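Local coordinates for protein esterase (Staphylococcus aureus subsp. aureus USA300_TCH1516, PDB 3D7R) that probably hydrolyses ester bonds, using an alpha/beta hydrolase fold, at residues 74-79 and 87-92; 92-97 and 125-130; 100-105 and 131-136. All blocks are in the same frame, centred on the assembly; numbering follows the deposited sequence.

Contact 1. Residues 74-79 and 87-92; sequences ANLEKL and FRFNFR
N75 with N90 and E77 with R88 are the hydrogen-bonded pairs of an antiparallel beta hairpin; L76 with F89 and K78 with F87 are its non-hydrogen-bonded pairs. Four backbone bonds tie the strands. E77 N meets R88 O almost straight at 2.7 Å, whereas the bond from N75 N to N90 O, the last of the four, is bent to 133°.

Polar side chains gather on the face of N75, E77, R88 and N90. N90 ND2 donates to E77 OE2 across 3.3 Å, reaching it from above the carboxylate plane, the planes 77° apart; its stronger bond goes to E129. A water spans N75 OD1 and N90 OD1. E77 OE1 lies along the aliphatic part of R88, 4.5 Å from NE and well out of the guanidinium plane, so any attraction is probably through charge alone. L79 CD1 packs 3.7 Å from R88 NE, buried with no partner in the model.

On the other face L76, with CG anti to its N (chi1 -174°), sets CD1 over the middle of the F89 ring, 3.8 Å from the centroid, a CH-pi contact. K78 CG meets the edge of the F87 ring.

F87 and F89 lean on W116 of helix 113-126. R88 is salt-bridged to E129 of strand 129-133 and E160 of helix 143-161, its side chain about 3 Å from a sodium ion. Strand 75-81 is one of the sheet's two outermost strands.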
# COMPACT_ATOMS: atom_id res chain seq x y z
N ALA A 74 9.86 17.29 -5.73
CA ALA A 74 9.58 17.75 -4.38
C ALA A 74 10.90 17.86 -3.63
O ALA A 74 11.90 17.26 -4.04
CB ALA A 74 8.59 16.80 -3.63
N ASN A 75 10.91 18.66 -2.57
CA ASN A 75 12.05 18.65 -1.64
C ASN A 75 12.01 17.39 -0.81
O ASN A 75 10.93 16.95 -0.36
CB ASN A 75 12.04 19.90 -0.77
CG ASN A 75 12.08 21.17 -1.58
OD1 ASN A 75 11.09 21.92 -1.63
ND2 ASN A 75 13.19 21.39 -2.29
N LEU A 76 13.18 16.80 -0.60
CA LEU A 76 13.29 15.48 0.06
C LEU A 76 14.02 15.56 1.40
O LEU A 76 15.11 16.13 1.49
CB LEU A 76 13.99 14.49 -0.87
CG LEU A 76 14.11 13.01 -0.48
CD1 LEU A 76 12.75 12.33 -0.47
CD2 LEU A 76 15.02 12.30 -1.46
N GLU A 77 13.43 14.97 2.43
CA GLU A 77 14.06 14.90 3.75
C GLU A 77 14.44 13.45 4.02
O GLU A 77 13.59 12.56 3.94
CB GLU A 77 13.09 15.38 4.84
CG GLU A 77 12.78 16.85 4.72
CD GLU A 77 11.76 17.33 5.73
OE1 GLU A 77 11.34 16.56 6.61
OE2 GLU A 77 11.36 18.51 5.65
N LYS A 78 15.71 13.20 4.31
CA LYS A 78 16.13 11.82 4.50
C LYS A 78 16.33 11.62 6.00
O LYS A 78 17.38 11.96 6.54
CB LYS A 78 17.41 11.50 3.69
CG LYS A 78 17.29 11.75 2.20
CD LYS A 78 18.62 11.51 1.50
CE LYS A 78 18.47 11.59 0.00
NZ LYS A 78 19.75 11.32 -0.75
N LEU A 79 15.30 11.12 6.66
CA LEU A 79 15.29 11.06 8.12
C LEU A 79 15.36 9.63 8.65
O LEU A 79 15.34 8.68 7.89
CB LEU A 79 14.02 11.74 8.66
CG LEU A 79 13.74 13.16 8.16
CD1 LEU A 79 12.41 13.66 8.64
CD2 LEU A 79 14.85 14.10 8.62
N PHE A 87 11.69 8.70 4.66
CA PHE A 87 11.82 9.81 3.71
C PHE A 87 10.59 10.69 3.78
O PHE A 87 9.48 10.19 3.92
CB PHE A 87 12.00 9.25 2.29
CG PHE A 87 13.25 8.45 2.13
CD1 PHE A 87 14.44 9.07 1.78
CD2 PHE A 87 13.24 7.06 2.36
CE1 PHE A 87 15.64 8.32 1.65
CE2 PHE A 87 14.41 6.31 2.22
CZ PHE A 87 15.61 6.94 1.88
N ARG A 88 10.77 12.01 3.68
CA ARG A 88 9.63 12.91 3.56
C ARG A 88 9.77 13.73 2.29
O ARG A 88 10.86 14.22 1.99
CB ARG A 88 9.55 13.82 4.78
CG ARG A 88 9.31 13.05 6.08
CD ARG A 88 8.65 13.95 7.11
NE ARG A 88 8.70 13.41 8.47
CZ ARG A 88 8.10 13.96 9.51
NH1 ARG A 88 7.37 15.06 9.33
NH2 ARG A 88 8.22 13.43 10.72
N PHE A 89 8.68 13.86 1.56
CA PHE A 89 8.62 14.69 0.38
C PHE A 89 7.70 15.86 0.71
O PHE A 89 6.58 15.66 1.22
CB PHE A 89 7.98 13.97 -0.81
CG PHE A 89 8.64 12.66 -1.19
CD1 PHE A 89 9.35 12.55 -2.38
CD2 PHE A 89 8.50 11.53 -0.38
CE1 PHE A 89 9.95 11.34 -2.75
CE2 PHE A 89 9.07 10.32 -0.73
CZ PHE A 89 9.80 10.22 -1.93
N ASN A 90 8.13 17.07 0.37
CA ASN A 90 7.22 18.20 0.42
C ASN A 90 7.51 19.17 -0.71
O ASN A 90 8.61 19.18 -1.28
CB ASN A 90 7.16 18.86 1.81
CG ASN A 90 8.53 19.21 2.37
OD1 ASN A 90 9.30 19.95 1.75
ND2 ASN A 90 8.83 18.69 3.55
N PHE A 91 6.51 19.97 -1.05
CA PHE A 91 6.60 20.89 -2.19
C PHE A 91 6.11 22.27 -1.74
O PHE A 91 5.11 22.38 -1.00
CB PHE A 91 5.76 20.35 -3.34
CG PHE A 91 5.89 21.14 -4.64
CD1 PHE A 91 7.11 21.26 -5.27
CD2 PHE A 91 4.77 21.73 -5.21
CE1 PHE A 91 7.22 21.99 -6.48
CE2 PHE A 91 4.87 22.47 -6.41
CZ PHE A 91 6.10 22.59 -7.03
N ARG A 92 6.81 23.32 -2.16
CA ARG A 92 6.46 24.70 -1.81
C ARG A 92 6.26 24.91 -0.30
O ARG A 92 5.39 25.70 0.11
CB ARG A 92 5.24 25.17 -2.64
CG ARG A 92 5.62 25.42 -4.10
CD ARG A 92 4.43 25.68 -5.01
NE ARG A 92 4.88 25.85 -6.39
CZ ARG A 92 4.08 25.90 -7.45
NH1 ARG A 92 2.77 25.80 -7.29
NH2 ARG A 92 4.60 26.05 -8.66
O HOH W 1 9.51 23.06 -3.43
O HOH W 2 9.09 22.22 0.24

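Contact 2. Residues 92-97 and 125-130; sequences RHQIDK and STLYEV. With DMS (dimethyl sulfoxide), chain L.
K97 meets Y128 and E129 where the loop leading into strand 98-102 packs on the turn between helix 113-126 and strand 129-133, the helix-to-strand corner of a beta-alpha-beta unit. The direct bond runs from E129 N to K97 O at 2.9 Å.

K97 drapes its aliphatic chain over one face of the Y128 ring. CB sits 3.7 Å from the ring centroid, a CH-pi contact, and the bend at chi3 (-63°) lays CE 3.5 Å from Y128 CE1. The chain bends again at chi4, leaving NZ in a weak salt bridge with D96 OD1. Nearby, Q94 CB presses on L127 O at 3.3 Å, and I95 CG2 runs alongside the E129 side chain, 3.5 Å from OE2. That carboxylate is held by K98, R88 and N90.

Waters fill in the polar contacts. One joins L127 O to D96 OD1 and K97 N, a second joins L127 O to K97 NZ, and a third links Q94 O with Y128 O, weakly at the latter.

Further out, L127 leaves the helix with positive phi, and T126 OG1 accepts from Y128 N in an ST turn. The far end of the tyrosine is fixed by its OH bonding to D319. A dimethyl sulfoxide, probably from the crystallisation liquor, accepts from I95 N at 2.9 Å and weakly from D96 N at 2.7 Å through its O.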
# COMPACT_ATOMS: atom_id res chain seq x y z
N ARG A 92 6.81 23.32 -2.16
CA ARG A 92 6.46 24.70 -1.81
C ARG A 92 6.26 24.91 -0.30
O ARG A 92 5.39 25.70 0.11
CB ARG A 92 5.24 25.17 -2.64
CG ARG A 92 5.62 25.42 -4.10
CD ARG A 92 4.43 25.68 -5.01
NE ARG A 92 4.88 25.85 -6.39
CZ ARG A 92 4.08 25.90 -7.45
NH1 ARG A 92 2.77 25.80 -7.29
NH2 ARG A 92 4.60 26.05 -8.66
N HIS A 93 7.07 24.23 0.51
CA HIS A 93 7.02 24.36 1.97
C HIS A 93 5.66 23.93 2.59
O HIS A 93 5.31 24.35 3.71
CB HIS A 93 7.35 25.79 2.38
CG HIS A 93 8.82 26.11 2.35
ND1 HIS A 93 9.73 25.46 3.15
CD2 HIS A 93 9.52 27.02 1.65
CE1 HIS A 93 10.94 25.95 2.93
NE2 HIS A 93 10.84 26.91 2.02
N GLN A 94 4.90 23.09 1.88
CA GLN A 94 3.59 22.69 2.39
C GLN A 94 3.69 21.43 3.27
O GLN A 94 3.88 20.33 2.77
CB GLN A 94 2.58 22.51 1.25
CG GLN A 94 2.42 23.74 0.35
CD GLN A 94 1.96 24.98 1.12
OE1 GLN A 94 0.96 24.95 1.82
NE2 GLN A 94 2.68 26.07 0.95
N ILE A 95 3.57 21.62 4.57
CA ILE A 95 3.83 20.54 5.53
C ILE A 95 2.79 20.43 6.66
O ILE A 95 2.89 19.52 7.50
CB ILE A 95 5.24 20.67 6.16
CG1 ILE A 95 5.32 21.95 7.00
CG2 ILE A 95 6.31 20.61 5.06
CD1 ILE A 95 6.47 21.98 8.01
N ASP A 96 1.78 21.30 6.66
CA ASP A 96 0.75 21.27 7.70
C ASP A 96 -0.13 20.03 7.66
O ASP A 96 -0.83 19.74 8.63
CB ASP A 96 -0.09 22.57 7.74
CG ASP A 96 -0.70 22.96 6.39
OD1 ASP A 96 -0.33 22.38 5.34
OD2 ASP A 96 -1.55 23.88 6.38
N LYS A 97 -0.10 19.32 6.54
CA LYS A 97 -0.89 18.09 6.38
C LYS A 97 0.02 16.97 5.88
O LYS A 97 0.92 17.21 5.07
CB LYS A 97 -2.07 18.32 5.42
CG LYS A 97 -3.07 19.39 5.91
CD LYS A 97 -4.20 19.65 4.93
CE LYS A 97 -3.73 20.22 3.56
NZ LYS A 97 -3.21 21.64 3.58
N SER A 125 0.77 17.21 -6.41
CA SER A 125 -0.68 17.39 -6.65
C SER A 125 -1.51 17.72 -5.42
O SER A 125 -2.46 18.51 -5.49
CB SER A 125 -1.27 16.16 -7.35
OG SER A 125 -0.57 15.90 -8.55
N THR A 126 -1.20 17.08 -4.29
CA THR A 126 -2.00 17.26 -3.08
C THR A 126 -1.49 18.41 -2.20
O THR A 126 -2.26 18.99 -1.43
CB THR A 126 -2.01 15.98 -2.22
OG1 THR A 126 -0.68 15.71 -1.78
CG2 THR A 126 -2.53 14.78 -3.05
N LEU A 127 -0.20 18.71 -2.32
CA LEU A 127 0.49 19.61 -1.39
C LEU A 127 0.36 19.19 0.07
O LEU A 127 0.35 20.04 0.96
CB LEU A 127 0.03 21.07 -1.60
CG LEU A 127 0.25 21.59 -3.01
CD1 LEU A 127 -0.23 23.04 -3.12
CD2 LEU A 127 1.73 21.46 -3.39
N TYR A 128 0.27 17.88 0.30
CA TYR A 128 0.56 17.28 1.60
C TYR A 128 2.04 16.88 1.62
O TYR A 128 2.63 16.64 0.57
CB TYR A 128 -0.27 16.01 1.79
CG TYR A 128 -1.74 16.23 2.12
CD1 TYR A 128 -2.53 17.12 1.39
CD2 TYR A 128 -2.34 15.51 3.14
CE1 TYR A 128 -3.88 17.30 1.68
CE2 TYR A 128 -3.70 15.68 3.46
CZ TYR A 128 -4.45 16.58 2.73
OH TYR A 128 -5.78 16.75 3.04
N GLU A 129 2.63 16.79 2.81
CA GLU A 129 3.93 16.17 2.96
C GLU A 129 3.75 14.66 2.97
O GLU A 129 3.03 14.11 3.82
CB GLU A 129 4.59 16.62 4.26
CG GLU A 129 5.90 15.93 4.52
CD GLU A 129 6.64 16.55 5.68
OE1 GLU A 129 6.31 16.21 6.84
OE2 GLU A 129 7.56 17.35 5.42
N VAL A 130 4.41 13.98 2.03
CA VAL A 130 4.28 12.52 1.92
C VAL A 130 5.41 11.87 2.72
O VAL A 130 6.59 12.20 2.53
CB VAL A 130 4.30 12.05 0.47
CG1 VAL A 130 4.35 10.49 0.37
CG2 VAL A 130 3.08 12.61 -0.27
S DMS L . 2.50 25.46 5.38
O DMS L . 2.58 23.83 6.09
C1 DMS L . 1.21 26.44 6.20
C2 DMS L . 3.96 26.39 5.93
O HOH W 3 4.06 19.21 0.17
O HOH W 4 0.45 20.47 3.72
O HOH W 5 -1.89 22.27 1.42

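Contact 3. Residues 100-105 and 131-136; sequences LYIHGG and VLPIYP
Y135 OH donates to H103 O at 2.6 Å, the short bond that links the two segments beyond the end of strand 98-102, where the strands have already parted. Behind it, Y101 N gives a nearly straight bond of 2.8 Å to V131 O, next to the parallel bridge of L100 with V131. The strand axes diverge by 41°, and in the opening a water takes over the pairing: it donates to Y101 O and P133 O and accepts from H103 N.

The H103 and Y135 rings form an offset stack, their planes 24° apart and their centroids 4.7 Å from each other, with Y135 OH over the middle of the imidazole. Both first torsions place the ring between the backbone N and the carbonyl carbon, turning the two rings toward one another. H103 is pinned in rotation as well: ND1 donates to G104 O at 2.8 Å, and NE2 bonds to K137, which also makes a cation-pi contact with Y135.

H103-G104-G105 resembles the HGG motif whose glycine N-H groups form the oxyanion hole in hormone-sensitive-lipase-like relatives within the alpha/beta hydrolase fold; whether it does so here is inferred only. G105 N makes a weak hydrogen bond to S173 OG, and D171 receives G104 N and Y101 OH.

Around this core, P133 turns CD and CG onto the other strand, its CD 3.4 Å from Y101 O and 3.9 Å from L100 CD1. I102 CG2 rests 3.8 Å from Y135 CE2, while L132 CD1 approaches H103 CD2 obliquely.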
# COMPACT_ATOMS: atom_id res chain seq x y z
N LEU A 100 0.76 9.53 5.33
CA LEU A 100 1.60 8.40 5.71
C LEU A 100 1.47 7.37 4.61
O LEU A 100 0.41 6.74 4.48
CB LEU A 100 1.14 7.81 7.07
CG LEU A 100 1.93 6.60 7.60
CD1 LEU A 100 3.46 6.85 7.57
CD2 LEU A 100 1.46 6.23 9.01
N TYR A 101 2.52 7.19 3.82
CA TYR A 101 2.44 6.29 2.67
C TYR A 101 3.08 4.94 2.93
O TYR A 101 4.28 4.87 3.19
CB TYR A 101 3.04 6.93 1.39
CG TYR A 101 2.62 6.16 0.15
CD1 TYR A 101 1.55 6.58 -0.63
CD2 TYR A 101 3.27 4.97 -0.19
CE1 TYR A 101 1.14 5.85 -1.74
CE2 TYR A 101 2.87 4.24 -1.29
CZ TYR A 101 1.80 4.67 -2.05
OH TYR A 101 1.41 3.93 -3.13
N ILE A 102 2.28 3.86 2.82
CA ILE A 102 2.75 2.49 3.06
C ILE A 102 2.93 1.78 1.71
O ILE A 102 1.94 1.40 1.06
CB ILE A 102 1.77 1.69 3.98
CG1 ILE A 102 1.37 2.50 5.25
CG2 ILE A 102 2.37 0.32 4.34
CD1 ILE A 102 2.55 3.03 6.12
N HIS A 103 4.18 1.60 1.28
CA HIS A 103 4.47 1.17 -0.07
C HIS A 103 4.20 -0.32 -0.30
O HIS A 103 4.32 -1.13 0.63
CB HIS A 103 5.91 1.53 -0.44
CG HIS A 103 6.93 0.68 0.24
ND1 HIS A 103 7.31 -0.56 -0.24
CD2 HIS A 103 7.68 0.89 1.35
CE1 HIS A 103 8.24 -1.07 0.55
NE2 HIS A 103 8.49 -0.21 1.52
N GLY A 104 3.82 -0.69 -1.52
CA GLY A 104 3.63 -2.11 -1.87
C GLY A 104 4.93 -2.89 -2.03
O GLY A 104 6.04 -2.32 -1.98
N GLY A 105 4.82 -4.20 -2.20
CA GLY A 105 6.02 -5.03 -2.40
C GLY A 105 5.95 -6.32 -1.61
O GLY A 105 6.97 -6.98 -1.39
N VAL A 131 5.03 10.96 3.61
CA VAL A 131 6.00 10.32 4.51
C VAL A 131 6.12 8.84 4.16
O VAL A 131 5.13 8.08 4.20
CB VAL A 131 5.60 10.51 6.00
CG1 VAL A 131 6.65 9.87 6.94
CG2 VAL A 131 5.43 12.02 6.34
N LEU A 132 7.34 8.45 3.81
CA LEU A 132 7.66 7.10 3.32
C LEU A 132 8.58 6.37 4.31
O LEU A 132 9.80 6.47 4.20
CB LEU A 132 8.33 7.19 1.93
CG LEU A 132 8.82 5.90 1.25
CD1 LEU A 132 7.67 4.93 1.01
CD2 LEU A 132 9.59 6.21 -0.06
N PRO A 133 8.00 5.63 5.28
CA PRO A 133 8.79 4.74 6.15
C PRO A 133 9.26 3.45 5.46
O PRO A 133 8.47 2.78 4.79
CB PRO A 133 7.82 4.41 7.28
CG PRO A 133 6.43 4.49 6.62
CD PRO A 133 6.56 5.62 5.61
N ILE A 134 10.55 3.12 5.59
CA ILE A 134 11.05 1.86 5.07
C ILE A 134 10.89 0.82 6.20
O ILE A 134 11.82 0.57 6.95
CB ILE A 134 12.52 1.99 4.57
CG1 ILE A 134 12.68 3.18 3.61
CG2 ILE A 134 13.00 0.70 3.91
CD1 ILE A 134 11.68 3.21 2.40
N TYR A 135 9.67 0.30 6.33
CA TYR A 135 9.26 -0.54 7.47
C TYR A 135 9.89 -1.93 7.35
O TYR A 135 10.28 -2.33 6.25
CB TYR A 135 7.72 -0.63 7.52
CG TYR A 135 7.10 -1.08 6.20
CD1 TYR A 135 7.08 -2.44 5.85
CD2 TYR A 135 6.56 -0.16 5.29
CE1 TYR A 135 6.54 -2.86 4.65
CE2 TYR A 135 6.02 -0.57 4.07
CZ TYR A 135 6.02 -1.92 3.76
OH TYR A 135 5.49 -2.37 2.57
N PRO A 136 10.06 -2.64 8.49
CA PRO A 136 10.70 -3.96 8.45
C PRO A 136 10.06 -4.93 7.45
O PRO A 136 8.82 -5.01 7.33
CB PRO A 136 10.49 -4.48 9.88
CG PRO A 136 10.52 -3.22 10.73
CD PRO A 136 9.74 -2.22 9.87
O HOH W 6 6.02 2.85 3.44

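How the contacts relate
From the N terminus, contact 1 closes first, folding strand 84-90 back on 75-81 as a hairpin. Contact 2 opens as contact 1 ends, sharing R92 with it, and spans strand 98-102 and helix 113-126 to bring the loop 92-97 against the start of strand 129-133. Contact 3 opens inside that span and closes just beyond it, so contacts 2 and 3 cross, gripping one beta-alpha-beta unit at its two ends, about 17 Å apart between centres. Strand 129-133 is the common element: it lies between 84-90 and 98-102 in the sheet, receiving F89 N on V130 O and giving L132 N to F87 O, and thus joins the hairpin to the parallel strands.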